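Local coordinates for Tle cognate immunity protein 4 C-terminal domain-containing protein (Pseudomonas aeruginosa PAO1, PDB 4R1D) that binds the type VI secretion lipase Tle4 as its cognate immunity protein and so probably protects the bacterium from its own toxin, at residues Trp6-Phe11 with Leu15-Pro20; Leu257-Ala262 with Glu286-Ile291; Gln54-Gln59 with Leu81-Ser86; Gln59-Lys62 with Asn66-Leu69; Ile35-Asp40 with Ile149-Ile154. All blocks are in the same frame, centred on the assembly; numbering follows the deposited sequence.

Overall arrangement
Contacts 2 and 3 are buried, contacts 1, 4 and 5 only partly so. Contacts 1 and 2 lie about 13 Å apart between centres and touch directly, Trp6, Ile16 and Leu18 of the hairpin packing against Thr290 and Ile291 of the helix; contact 1 is rich in backbone hydrogen bonds, whereas contact 2 rests on one tryptophan edge. On the opposite side of the chain's centre, contact 3 sets helix 42-58 against strand 79-84 through a tryptophan face, and contact 4 ties the loop after that helix to the start of neighbouring strand 68-73 through a doubly held carbonyl and a methionine; their segments share Gln59. Contact 5 joins the N-terminal and C-terminal domains through aromatic, apolar and water-mediated contacts.

Contact 1: residues Trp6-Phe11 with Leu15-Pro20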
# COMPACT_ATOMS: atom_id res chain seq x y z
N TRP B 6 21.01 -0.37 -31.53
CA TRP B 6 20.68 0.12 -30.19
C TRP B 6 20.45 1.62 -30.23
O TRP B 6 21.00 2.32 -31.08
CB TRP B 6 21.77 -0.23 -29.18
CG TRP B 6 21.73 -1.64 -28.73
CD1 TRP B 6 21.50 -2.75 -29.51
CD2 TRP B 6 21.88 -2.12 -27.39
NE1 TRP B 6 21.53 -3.89 -28.73
CE2 TRP B 6 21.76 -3.52 -27.43
CE3 TRP B 6 22.13 -1.50 -26.16
CZ2 TRP B 6 21.87 -4.31 -26.28
CZ3 TRP B 6 22.23 -2.28 -25.03
CH2 TRP B 6 22.11 -3.67 -25.10
N ILE B 7 19.62 2.12 -29.31
CA ILE B 7 19.21 3.52 -29.29
C ILE B 7 19.68 4.20 -28.01
O ILE B 7 19.46 3.69 -26.90
CB ILE B 7 17.67 3.64 -29.37
CG1 ILE B 7 17.15 3.00 -30.66
CG2 ILE B 7 17.22 5.09 -29.27
CD1 ILE B 7 15.64 2.87 -30.72
N THR B 8 20.32 5.35 -28.15
CA THR B 8 20.73 6.16 -27.01
C THR B 8 19.57 7.05 -26.57
O THR B 8 19.06 7.85 -27.36
CB THR B 8 21.96 7.03 -27.35
OG1 THR B 8 23.08 6.19 -27.65
CG2 THR B 8 22.31 7.97 -26.20
N HIS B 9 19.15 6.89 -25.32
CA HIS B 9 17.99 7.59 -24.78
C HIS B 9 18.43 8.62 -23.75
O HIS B 9 19.38 8.40 -23.01
CB HIS B 9 17.03 6.60 -24.09
CG HIS B 9 16.42 5.59 -25.01
ND1 HIS B 9 15.22 5.80 -25.65
CD2 HIS B 9 16.84 4.36 -25.38
CE1 HIS B 9 14.93 4.75 -26.39
NE2 HIS B 9 15.89 3.85 -26.24
N CYS B 10 17.72 9.74 -23.70
CA CYS B 10 17.94 10.75 -22.66
C CYS B 10 16.89 10.57 -21.58
O CYS B 10 15.70 10.59 -21.88
CB CYS B 10 17.77 12.15 -23.21
SG CYS B 10 18.87 12.60 -24.55
N PHE B 11 17.34 10.40 -20.34
CA PHE B 11 16.43 10.38 -19.19
C PHE B 11 17.01 11.32 -18.14
O PHE B 11 18.13 11.12 -17.67
CB PHE B 11 16.29 8.96 -18.62
CG PHE B 11 15.72 7.96 -19.60
CD1 PHE B 11 14.47 8.15 -20.17
CD2 PHE B 11 16.43 6.81 -19.91
CE1 PHE B 11 13.94 7.22 -21.06
CE2 PHE B 11 15.92 5.87 -20.80
CZ PHE B 11 14.67 6.07 -21.38
N LEU B 15 22.21 9.64 -20.06
CA LEU B 15 22.00 8.86 -21.28
C LEU B 15 22.18 7.38 -20.97
O LEU B 15 22.93 7.02 -20.07
CB LEU B 15 23.05 9.24 -22.34
CG LEU B 15 23.16 10.71 -22.77
CD1 LEU B 15 24.34 10.87 -23.72
CD2 LEU B 15 21.87 11.17 -23.43
N ILE B 16 21.50 6.53 -21.73
CA ILE B 16 21.65 5.09 -21.62
C ILE B 16 21.29 4.48 -22.97
O ILE B 16 20.43 5.01 -23.67
CB ILE B 16 20.74 4.50 -20.52
CG1 ILE B 16 21.14 3.07 -20.20
CG2 ILE B 16 19.26 4.59 -20.92
CD1 ILE B 16 20.38 2.46 -19.00
N ASP B 17 21.93 3.37 -23.32
CA ASP B 17 21.63 2.68 -24.58
C ASP B 17 20.77 1.44 -24.35
O ASP B 17 21.03 0.68 -23.42
CB ASP B 17 22.92 2.28 -25.30
CG ASP B 17 23.85 3.47 -25.55
OD1 ASP B 17 23.41 4.63 -25.50
OD2 ASP B 17 25.05 3.23 -25.80
N LEU B 18 19.75 1.25 -25.17
CA LEU B 18 18.88 0.09 -25.09
C LEU B 18 18.69 -0.50 -26.48
O LEU B 18 18.82 0.21 -27.47
CB LEU B 18 17.52 0.50 -24.52
CG LEU B 18 17.59 1.07 -23.10
CD1 LEU B 18 16.26 1.70 -22.69
CD2 LEU B 18 18.01 -0.03 -22.14
N PRO B 19 18.39 -1.81 -26.54
CA PRO B 19 18.13 -2.51 -27.81
C PRO B 19 16.97 -1.86 -28.54
O PRO B 19 16.10 -1.26 -27.90
CB PRO B 19 17.74 -3.92 -27.37
CG PRO B 19 18.14 -4.05 -25.94
CD PRO B 19 18.22 -2.67 -25.37
N PRO B 20 16.92 -1.99 -29.87
CA PRO B 20 15.90 -1.26 -30.62
C PRO B 20 14.47 -1.72 -30.34
O PRO B 20 13.54 -0.93 -30.49
CB PRO B 20 16.29 -1.52 -32.09
CG PRO B 20 16.99 -2.84 -32.04
CD PRO B 20 17.75 -2.85 -30.74
O HOH W 1 15.53 1.42 -27.31
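Trp6 lies alongside Pro19, its indole laid over the proline. Its CB is 3.4 Å from Leu18 O; CG, CD1, NE1 and CE2 all lie near Pro19 CA, which sits 3.6 Å from the centroid of the five-membered ring in a CH-pi contact almost on the ring normal. CD1 also meets Pro20 CD, and CD2 lies over Pro19 N. Farther out, CE3 meets Leu18 C and Asp17 O, CZ3 reaches Asp17 O, CH2 lies near Pro19 CD, and CZ2 touches Pro19 CG at 3.8 Å. Farther along the strands, Thr8 OG1 donates to Asp17 OD1 over 2.7 Å from above the carboxylate plane; Lys3 and Arg296 form salt bridges with the same carboxylate. On the face that carries Ile7, His9, Ile16 and Leu18, Ile16 CG2 meets the edge of the Phe11 ring at CE2, and a water joins His9 NE2 to Pro19 O. The backbones pair through Ile7 with Leu18 and His9 with Ile16, each bonded both ways. This is an antiparallel beta hairpin, whose second strand also pairs with strand 296-297.

Contact 2: residues Leu257-Ala262 with Glu286-Ile291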
# COMPACT_ATOMS: atom_id res chain seq x y z
N LEU B 257 21.75 6.92 -8.12
CA LEU B 257 21.44 6.26 -9.38
C LEU B 257 21.29 4.77 -9.16
O LEU B 257 22.12 4.15 -8.52
CB LEU B 257 22.56 6.50 -10.40
CG LEU B 257 22.23 6.53 -11.89
CD1 LEU B 257 21.44 7.78 -12.22
CD2 LEU B 257 23.51 6.50 -12.72
N THR B 258 20.22 4.18 -9.69
CA THR B 258 20.10 2.74 -9.59
C THR B 258 19.81 2.14 -10.96
O THR B 258 19.19 2.78 -11.82
CB THR B 258 18.99 2.29 -8.59
OG1 THR B 258 17.72 2.80 -9.02
CG2 THR B 258 19.30 2.78 -7.17
N ALA B 259 20.29 0.93 -11.15
CA ALA B 259 19.95 0.11 -12.30
C ALA B 259 19.68 -1.28 -11.76
O ALA B 259 20.39 -1.78 -10.88
CB ALA B 259 21.11 0.09 -13.31
N GLY B 260 18.63 -1.92 -12.27
CA GLY B 260 18.27 -3.24 -11.77
C GLY B 260 17.69 -4.08 -12.89
O GLY B 260 17.04 -3.55 -13.78
N LEU B 261 17.95 -5.37 -12.83
CA LEU B 261 17.36 -6.30 -13.79
C LEU B 261 16.83 -7.48 -13.01
O LEU B 261 17.56 -8.12 -12.26
CB LEU B 261 18.40 -6.75 -14.81
CG LEU B 261 17.91 -7.73 -15.88
CD1 LEU B 261 17.05 -6.99 -16.87
CD2 LEU B 261 19.11 -8.36 -16.60
N ALA B 262 15.54 -7.77 -13.18
CA ALA B 262 14.94 -8.87 -12.45
C ALA B 262 14.21 -9.84 -13.39
O ALA B 262 13.66 -9.43 -14.41
CB ALA B 262 13.97 -8.36 -11.44
N GLU B 286 25.65 -10.58 -19.91
CA GLU B 286 26.05 -9.82 -21.09
C GLU B 286 25.12 -8.63 -21.34
O GLU B 286 25.58 -7.50 -21.56
CB GLU B 286 26.07 -10.72 -22.33
CG GLU B 286 26.49 -10.01 -23.61
CD GLU B 286 26.52 -10.95 -24.81
OE1 GLU B 286 25.45 -11.49 -25.18
OE2 GLU B 286 27.62 -11.15 -25.37
N LEU B 287 23.82 -8.89 -21.30
CA LEU B 287 22.83 -7.84 -21.49
C LEU B 287 22.97 -6.81 -20.38
O LEU B 287 23.05 -5.62 -20.63
CB LEU B 287 21.41 -8.43 -21.54
CG LEU B 287 20.28 -7.42 -21.79
CD1 LEU B 287 20.45 -6.72 -23.14
CD2 LEU B 287 18.91 -8.07 -21.68
N TRP B 288 22.99 -7.28 -19.14
CA TRP B 288 23.22 -6.43 -17.98
C TRP B 288 24.44 -5.50 -18.14
O TRP B 288 24.32 -4.29 -18.05
CB TRP B 288 23.38 -7.32 -16.74
CG TRP B 288 23.87 -6.62 -15.50
CD1 TRP B 288 25.12 -6.71 -14.96
CD2 TRP B 288 23.12 -5.77 -14.64
NE1 TRP B 288 25.20 -5.96 -13.81
CE2 TRP B 288 23.97 -5.37 -13.59
CE3 TRP B 288 21.79 -5.30 -14.65
CZ2 TRP B 288 23.55 -4.54 -12.55
CZ3 TRP B 288 21.37 -4.47 -13.62
CH2 TRP B 288 22.25 -4.09 -12.59
N ASP B 289 25.61 -6.08 -18.38
CA ASP B 289 26.82 -5.28 -18.53
C ASP B 289 26.72 -4.28 -19.67
O ASP B 289 27.16 -3.14 -19.55
CB ASP B 289 28.05 -6.16 -18.74
CG ASP B 289 28.51 -6.84 -17.47
OD1 ASP B 289 28.33 -6.24 -16.39
OD2 ASP B 289 29.06 -7.96 -17.55
N THR B 290 26.15 -4.72 -20.78
CA THR B 290 26.07 -3.86 -21.96
C THR B 290 25.22 -2.62 -21.67
O THR B 290 25.61 -1.49 -21.98
CB THR B 290 25.54 -4.64 -23.18
OG1 THR B 290 26.39 -5.78 -23.41
CG2 THR B 290 25.53 -3.75 -24.43
N ILE B 291 24.07 -2.82 -21.03
CA ILE B 291 23.22 -1.69 -20.65
C ILE B 291 23.87 -0.79 -19.59
O ILE B 291 23.93 0.42 -19.75
CB ILE B 291 21.85 -2.15 -20.14
CG1 ILE B 291 21.03 -2.77 -21.27
CG2 ILE B 291 21.08 -0.97 -19.57
CD1 ILE B 291 19.71 -3.35 -20.81
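A helix packed on a beta sheet is the setting here: helix 281-292 lies against strand 256-263, the axes of 286-291 and 257-262 approach to 9.9 Å and run nearly antiparallel (162°), and Trp288 spans the gap. Its CG stands anti to the backbone N (chi1 169°), which sends the indole from the helix flank to the strand, six-membered ring first. The ring arrives edge-on. CH2 comes within 3.4 Å of Ala259 O, which lies in the ring plane, and CZ3 meets the main chain of Gly260, 3.8 Å from its C, and Leu261 N. Trp288 NE1 is hydrogen-bonded to Glu226, which satisfies the polar atom of the buried ring; Phe241 packs edge-to-face on the indole. Leu261 points toward the helix and touches the indole with its CB; Ala259 CB makes a looser apolar contact with CH2. The nearest pair of side-chain atoms is Leu261 CB with Trp288 CE3, at 3.7 Å.

Contact 3: residues Gln54-Gln59 with Leu81-Ser86; sequences QEWRTQ and LLSWSS
With CG anti to its carbonyl carbon (chi1 -83°), Trp56 swings its indole off helix 42-58 toward strand 79-84, where Ser83 has OG between its backbone N and carbonyl carbon (chi1 61°), a torsion that sets the hydroxyl above the ring. The motif is a helix laid against the face of an antiparallel sheet, in the N-terminal domain of the protein. Ser83 lies over one face of the indole. Its CB stands 3.7 Å from the centroid of the six-membered ring and only 9° off the normal, a CH-pi contact, while OG is shifted toward the rim, closest to CZ2 and CH2. The contact is therefore made by a small polar side chain set over the face of a large aromatic one. Leu94 of strand 92-100 touches both residues, and Phe68 of strand 68-73 packs on Trp56, so side chains from three sheet strands gather at the indole. Near the end of the helix, Glu55 O accepts two bonds from Thr58, one from the backbone N and one from OG1; the latter arrives in the carbonyl plane, on a lone pair, at 2.6 Å. Across the contact itself, the shortest approach is Ser83 OG to Trp56 CZ2, 3.3 Å, with the oxygen above the ring plane.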
# COMPACT_ATOMS: atom_id res chain seq x y z
N GLN B 54 -14.27 24.38 -13.10
CA GLN B 54 -15.69 24.41 -12.82
C GLN B 54 -16.14 23.27 -11.91
O GLN B 54 -17.08 23.43 -11.13
CB GLN B 54 -16.51 24.46 -14.12
CG GLN B 54 -16.35 25.78 -14.89
CD GLN B 54 -16.72 27.03 -14.06
OE1 GLN B 54 -17.76 27.07 -13.40
NE2 GLN B 54 -15.86 28.04 -14.10
N GLU B 55 -15.47 22.12 -11.98
CA GLU B 55 -15.76 21.04 -11.05
C GLU B 55 -15.41 21.47 -9.64
O GLU B 55 -16.19 21.28 -8.71
CB GLU B 55 -14.98 19.77 -11.40
CG GLU B 55 -15.39 19.13 -12.71
CD GLU B 55 -14.63 17.85 -12.99
OE1 GLU B 55 -13.80 17.45 -12.14
OE2 GLU B 55 -14.85 17.25 -14.06
N TRP B 56 -14.22 22.03 -9.48
CA TRP B 56 -13.75 22.48 -8.17
C TRP B 56 -14.71 23.50 -7.58
O TRP B 56 -14.99 23.49 -6.38
CB TRP B 56 -12.36 23.11 -8.28
CG TRP B 56 -11.20 22.14 -8.28
CD1 TRP B 56 -10.26 22.00 -9.26
CD2 TRP B 56 -10.86 21.21 -7.26
NE1 TRP B 56 -9.35 21.03 -8.91
CE2 TRP B 56 -9.69 20.53 -7.68
CE3 TRP B 56 -11.41 20.88 -6.02
CZ2 TRP B 56 -9.09 19.55 -6.92
CZ3 TRP B 56 -10.80 19.90 -5.26
CH2 TRP B 56 -9.65 19.25 -5.71
N ARG B 57 -15.20 24.40 -8.43
CA ARG B 57 -16.09 25.46 -7.96
C ARG B 57 -17.41 24.94 -7.38
O ARG B 57 -18.08 25.65 -6.62
CB ARG B 57 -16.33 26.50 -9.07
CG ARG B 57 -15.16 27.47 -9.26
CD ARG B 57 -15.32 28.30 -10.54
NE ARG B 57 -14.27 29.30 -10.72
CZ ARG B 57 -14.29 30.50 -10.15
NH1 ARG B 57 -15.29 30.84 -9.35
NH2 ARG B 57 -13.30 31.36 -10.36
N THR B 58 -17.78 23.69 -7.70
CA THR B 58 -18.99 23.09 -7.16
C THR B 58 -18.74 22.42 -5.81
O THR B 58 -19.69 22.08 -5.10
CB THR B 58 -19.60 22.03 -8.10
OG1 THR B 58 -18.73 20.90 -8.21
CG2 THR B 58 -19.89 22.62 -9.48
N GLN B 59 -17.48 22.22 -5.46
CA GLN B 59 -17.16 21.46 -4.26
C GLN B 59 -16.98 22.35 -3.04
O GLN B 59 -16.59 23.51 -3.14
CB GLN B 59 -15.95 20.55 -4.50
CG GLN B 59 -16.25 19.51 -5.58
CD GLN B 59 -15.02 18.74 -6.02
OE1 GLN B 59 -14.06 18.59 -5.27
NE2 GLN B 59 -15.04 18.26 -7.27
N LEU B 81 -4.31 25.67 -11.21
CA LEU B 81 -5.54 25.68 -10.43
C LEU B 81 -5.18 25.39 -8.99
O LEU B 81 -4.57 24.37 -8.69
CB LEU B 81 -6.54 24.63 -10.95
CG LEU B 81 -6.94 24.73 -12.43
CD1 LEU B 81 -7.84 23.58 -12.85
CD2 LEU B 81 -7.61 26.08 -12.71
N LEU B 82 -5.54 26.30 -8.10
CA LEU B 82 -5.25 26.15 -6.68
C LEU B 82 -6.52 25.85 -5.92
O LEU B 82 -7.50 26.62 -5.98
CB LEU B 82 -4.60 27.43 -6.13
CG LEU B 82 -4.01 27.32 -4.72
CD1 LEU B 82 -2.71 26.56 -4.77
CD2 LEU B 82 -3.78 28.73 -4.17
N SER B 83 -6.53 24.72 -5.22
CA SER B 83 -7.67 24.30 -4.43
C SER B 83 -7.17 23.83 -3.07
O SER B 83 -5.98 23.61 -2.91
CB SER B 83 -8.44 23.17 -5.14
OG SER B 83 -7.61 22.03 -5.32
N TRP B 84 -8.06 23.71 -2.09
CA TRP B 84 -7.70 23.05 -0.84
C TRP B 84 -7.34 21.59 -1.13
O TRP B 84 -7.93 20.96 -2.00
CB TRP B 84 -8.86 23.12 0.16
CG TRP B 84 -8.96 24.47 0.81
CD1 TRP B 84 -9.98 25.37 0.70
CD2 TRP B 84 -7.98 25.08 1.66
NE1 TRP B 84 -9.70 26.50 1.43
CE2 TRP B 84 -8.48 26.35 2.03
CE3 TRP B 84 -6.73 24.68 2.15
CZ2 TRP B 84 -7.78 27.21 2.87
CZ3 TRP B 84 -6.04 25.54 2.99
CH2 TRP B 84 -6.56 26.79 3.33
N SER B 85 -6.37 21.04 -0.39
CA SER B 85 -5.91 19.68 -0.66
C SER B 85 -6.89 18.60 -0.19
O SER B 85 -6.78 17.44 -0.58
CB SER B 85 -4.53 19.44 -0.06
OG SER B 85 -4.57 19.53 1.34
N SER B 86 -7.84 18.99 0.66
CA SER B 86 -8.95 18.12 1.04
C SER B 86 -10.06 18.97 1.62
O SER B 86 -9.89 20.17 1.84
CB SER B 86 -8.54 17.08 2.09
OG SER B 86 -8.61 17.64 3.39

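Contact 4: residues Gln59-Lys62 with Asn66-Leu69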
# COMPACT_ATOMS: atom_id res chain seq x y z
N GLN B 59 -17.48 22.22 -5.46
CA GLN B 59 -17.16 21.46 -4.26
C GLN B 59 -16.98 22.35 -3.04
O GLN B 59 -16.59 23.51 -3.14
CB GLN B 59 -15.95 20.55 -4.50
CG GLN B 59 -16.25 19.51 -5.58
CD GLN B 59 -15.02 18.74 -6.02
OE1 GLN B 59 -14.06 18.59 -5.27
NE2 GLN B 59 -15.04 18.26 -7.27
N ARG B 60 -17.28 21.78 -1.88
CA ARG B 60 -17.31 22.53 -0.63
C ARG B 60 -16.37 21.95 0.41
O ARG B 60 -16.38 20.75 0.66
CB ARG B 60 -18.73 22.55 -0.07
CG ARG B 60 -19.72 23.26 -0.97
CD ARG B 60 -19.35 24.72 -1.14
NE ARG B 60 -20.25 25.41 -2.06
CZ ARG B 60 -19.97 25.68 -3.33
NH1 ARG B 60 -18.80 25.33 -3.84
NH2 ARG B 60 -20.86 26.31 -4.09
N HIS B 61 -15.57 22.83 1.01
CA HIS B 61 -14.77 22.49 2.18
C HIS B 61 -15.75 22.30 3.33
O HIS B 61 -16.88 22.78 3.27
CB HIS B 61 -13.81 23.64 2.47
CG HIS B 61 -12.84 23.38 3.57
ND1 HIS B 61 -11.52 23.03 3.33
CD2 HIS B 61 -12.97 23.46 4.91
CE1 HIS B 61 -10.90 22.89 4.49
NE2 HIS B 61 -11.75 23.15 5.46
N LYS B 62 -15.35 21.57 4.37
CA LYS B 62 -16.28 21.32 5.47
C LYS B 62 -16.54 22.58 6.29
O LYS B 62 -17.57 22.69 6.95
CB LYS B 62 -15.79 20.19 6.39
CG LYS B 62 -15.66 18.83 5.71
CD LYS B 62 -16.98 18.31 5.16
CE LYS B 62 -16.81 16.92 4.56
NZ LYS B 62 -18.05 16.42 3.90
N ASN B 66 -15.67 27.49 -0.45
CA ASN B 66 -15.41 26.95 -1.78
C ASN B 66 -14.09 26.19 -1.81
O ASN B 66 -13.10 26.65 -1.26
CB ASN B 66 -15.41 28.08 -2.83
CG ASN B 66 -15.71 27.59 -4.24
OD1 ASN B 66 -15.11 26.62 -4.73
ND2 ASN B 66 -16.64 28.26 -4.91
N MET B 67 -14.07 25.01 -2.44
CA MET B 67 -12.83 24.26 -2.56
C MET B 67 -11.87 24.91 -3.55
O MET B 67 -10.66 24.74 -3.45
CB MET B 67 -13.10 22.80 -2.97
CG MET B 67 -13.64 21.94 -1.83
SD MET B 67 -12.42 21.72 -0.54
CE MET B 67 -11.25 20.61 -1.35
N PHE B 68 -12.41 25.68 -4.49
CA PHE B 68 -11.56 26.37 -5.45
C PHE B 68 -11.07 27.70 -4.88
O PHE B 68 -11.87 28.52 -4.44
CB PHE B 68 -12.28 26.61 -6.77
CG PHE B 68 -11.39 27.18 -7.85
CD1 PHE B 68 -10.43 26.38 -8.45
CD2 PHE B 68 -11.53 28.50 -8.26
CE1 PHE B 68 -9.61 26.89 -9.43
CE2 PHE B 68 -10.70 29.01 -9.25
CZ PHE B 68 -9.74 28.21 -9.84
N LEU B 69 -9.76 27.91 -4.91
CA LEU B 69 -9.19 29.14 -4.39
C LEU B 69 -8.89 30.16 -5.49
O LEU B 69 -9.37 31.29 -5.44
CB LEU B 69 -7.94 28.83 -3.56
CG LEU B 69 -8.37 27.91 -2.41
CD1 LEU B 69 -7.19 27.26 -1.75
CD2 LEU B 69 -9.22 28.67 -1.39
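This contact belongs to the connection between helix 42-58 and strand 68-73, a loop whose two limbs are joined by a single backbone bridge at Arg60 and Asn66 and which ends in an Asx turn. The bridging bond runs from Met67 N to Gln59 O, 3.0 Å and fairly straight at the hydrogen (162°), though the donor stands above the carbonyl plane. Arg60 NH1 donates a second hydrogen bond to the same oxygen (2.9 Å), from the opposite face of the carbonyl plane, so Gln59 O is held from two sides. The arginine chain bends at chi2 (-62°), which turns the guanidinium back toward Gln59 O and the end of the helix, where NH1 also bonds to Arg57 O. The Asn66 amide lies obliquely beside this group, its plane turned 45° from the guanidinium. Met67 points toward the 59-62 limb and packs along it: CB and CG lie along Gln59 CB, CG then touches the backbone between Arg60 and His61, and SD comes 3.8 Å from His61 CB, making a sulfur-aromatic contact at the edge of the imidazole. Trp84 of strand 79-84 meets both the His61 ring and Met67, tying the loop to the neighbouring strand. In the Asx turn, Asn66 OD1 accepts from Phe68 N at 2.9 Å.

Contact 5: residues Ile35-Asp40 with Ile149-Ile154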
# COMPACT_ATOMS: atom_id res chain seq x y z
N ILE B 35 5.60 14.98 -13.36
CA ILE B 35 5.29 15.84 -14.49
C ILE B 35 4.87 14.92 -15.63
O ILE B 35 5.68 14.15 -16.16
CB ILE B 35 6.46 16.80 -14.87
CG1 ILE B 35 6.05 17.65 -16.08
CG2 ILE B 35 7.77 16.03 -15.12
CD1 ILE B 35 6.79 18.99 -16.16
N GLU B 36 3.58 14.97 -15.93
CA GLU B 36 2.93 14.06 -16.87
C GLU B 36 2.76 14.70 -18.24
O GLU B 36 2.19 15.79 -18.36
CB GLU B 36 1.57 13.64 -16.31
CG GLU B 36 0.85 12.60 -17.17
CD GLU B 36 -0.59 12.38 -16.75
OE1 GLU B 36 -1.10 13.17 -15.92
OE2 GLU B 36 -1.22 11.42 -17.25
N TYR B 37 3.24 14.01 -19.27
CA TYR B 37 3.04 14.47 -20.64
C TYR B 37 1.61 14.16 -21.10
O TYR B 37 1.12 13.04 -20.93
CB TYR B 37 4.05 13.80 -21.57
CG TYR B 37 3.68 13.96 -23.02
CD1 TYR B 37 3.80 15.19 -23.66
CD2 TYR B 37 3.17 12.90 -23.75
CE1 TYR B 37 3.44 15.35 -24.98
CE2 TYR B 37 2.80 13.04 -25.06
CZ TYR B 37 2.94 14.26 -25.67
OH TYR B 37 2.57 14.38 -26.99
N LEU B 38 0.94 15.15 -21.67
CA LEU B 38 -0.44 14.99 -22.11
C LEU B 38 -0.51 15.00 -23.63
O LEU B 38 0.25 15.72 -24.27
CB LEU B 38 -1.29 16.13 -21.57
CG LEU B 38 -1.28 16.35 -20.05
CD1 LEU B 38 -2.15 17.56 -19.67
CD2 LEU B 38 -1.76 15.10 -19.34
N ASP B 39 -1.43 14.21 -24.19
CA ASP B 39 -1.61 14.13 -25.65
C ASP B 39 -2.40 15.32 -26.18
O ASP B 39 -2.54 15.49 -27.39
CB ASP B 39 -2.35 12.85 -26.03
CG ASP B 39 -1.51 11.61 -25.82
OD1 ASP B 39 -0.29 11.66 -26.08
OD2 ASP B 39 -2.07 10.58 -25.37
N ASP B 40 -2.90 16.14 -25.26
CA ASP B 40 -3.81 17.23 -25.60
C ASP B 40 -3.31 18.17 -26.68
O ASP B 40 -2.17 18.62 -26.65
CB ASP B 40 -4.11 18.08 -24.36
CG ASP B 40 -4.90 17.33 -23.31
OD1 ASP B 40 -4.65 16.13 -23.13
OD2 ASP B 40 -5.76 17.97 -22.68
N ILE B 149 12.73 15.16 -20.25
CA ILE B 149 11.50 14.42 -20.02
C ILE B 149 10.90 14.09 -21.40
O ILE B 149 11.56 14.32 -22.42
CB ILE B 149 10.52 15.24 -19.16
CG1 ILE B 149 10.07 16.50 -19.90
CG2 ILE B 149 11.18 15.62 -17.82
CD1 ILE B 149 9.00 17.30 -19.17
N ASP B 150 9.68 13.56 -21.45
CA ASP B 150 9.04 13.29 -22.73
C ASP B 150 8.97 14.56 -23.57
O ASP B 150 8.40 15.55 -23.13
CB ASP B 150 7.61 12.80 -22.54
CG ASP B 150 7.52 11.64 -21.59
OD1 ASP B 150 7.63 10.48 -22.04
OD2 ASP B 150 7.34 11.88 -20.39
N HIS B 151 9.54 14.52 -24.77
CA HIS B 151 9.37 15.59 -25.75
C HIS B 151 9.94 16.95 -25.34
O HIS B 151 9.69 17.96 -26.00
CB HIS B 151 7.89 15.77 -26.10
CG HIS B 151 7.24 14.53 -26.62
ND1 HIS B 151 7.41 14.08 -27.91
CD2 HIS B 151 6.41 13.64 -26.01
CE1 HIS B 151 6.71 12.97 -28.08
NE2 HIS B 151 6.10 12.68 -26.94
N ALA B 152 10.69 16.99 -24.26
CA ALA B 152 11.21 18.27 -23.80
C ALA B 152 12.37 18.12 -22.83
O ALA B 152 12.80 17.01 -22.51
CB ALA B 152 10.08 19.09 -23.17
N TYR B 153 12.88 19.26 -22.37
CA TYR B 153 13.80 19.26 -21.25
C TYR B 153 13.68 20.54 -20.46
O TYR B 153 13.35 21.60 -21.00
CB TYR B 153 15.24 19.04 -21.70
CG TYR B 153 15.82 20.15 -22.55
CD1 TYR B 153 15.56 20.21 -23.92
CD2 TYR B 153 16.65 21.11 -22.00
CE1 TYR B 153 16.10 21.22 -24.70
CE2 TYR B 153 17.19 22.12 -22.77
CZ TYR B 153 16.91 22.17 -24.12
OH TYR B 153 17.47 23.18 -24.87
N ILE B 154 13.92 20.44 -19.16
CA ILE B 154 13.87 21.60 -18.30
C ILE B 154 15.26 22.21 -18.32
O ILE B 154 16.21 21.65 -17.78
CB ILE B 154 13.45 21.19 -16.88
CG1 ILE B 154 12.11 20.47 -16.94
CG2 ILE B 154 13.40 22.42 -15.97
CD1 ILE B 154 11.69 19.78 -15.64
O HOH W 2 6.98 14.17 -19.09
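One face of the Tyr37 phenol ring is covered by His151, whose CD2 lies over the ring centre, 3.5 Å from Tyr37 CZ. The two rings are oblique, their planes 39° apart and their centroids separated by 4.5 Å, and NE2 of the imidazole lies near CE2 and CZ, toward the hydroxyl end. His106 also meets the imidazole and touches Tyr37. The phenol reaches this place because Tyr37 CG stands anti to the backbone N (chi1 166°), which carries the ring off strand 33-38 toward the turn. Closer to the strand backbone, Tyr37 CB meets Asp150 CB at 3.8 Å, with the carboxylate plane turned 30° from the phenol. Asp150 OD2 is linked to the strand main chain through a water, which donates to it over 2.7 Å and to Ile35 O over 3.2 Å. Farther along, Ile35 and Ile149 cross at about a right angle and touch through their CD1 methyls, 4.1 Å apart; Tyr28 of strand 23-30 packs on both. Bonds from Arg136 to Ile149 O and Ala152 O, and from Tyr108 to Asp150 O, hold the main chain of the turn. The arrangement is that of a type II turn, Ile149 to Ala152, closing the beta hairpin of strands 146-149 and 152-155, with Ile149, Asp150 and His151 set against strand 33-38.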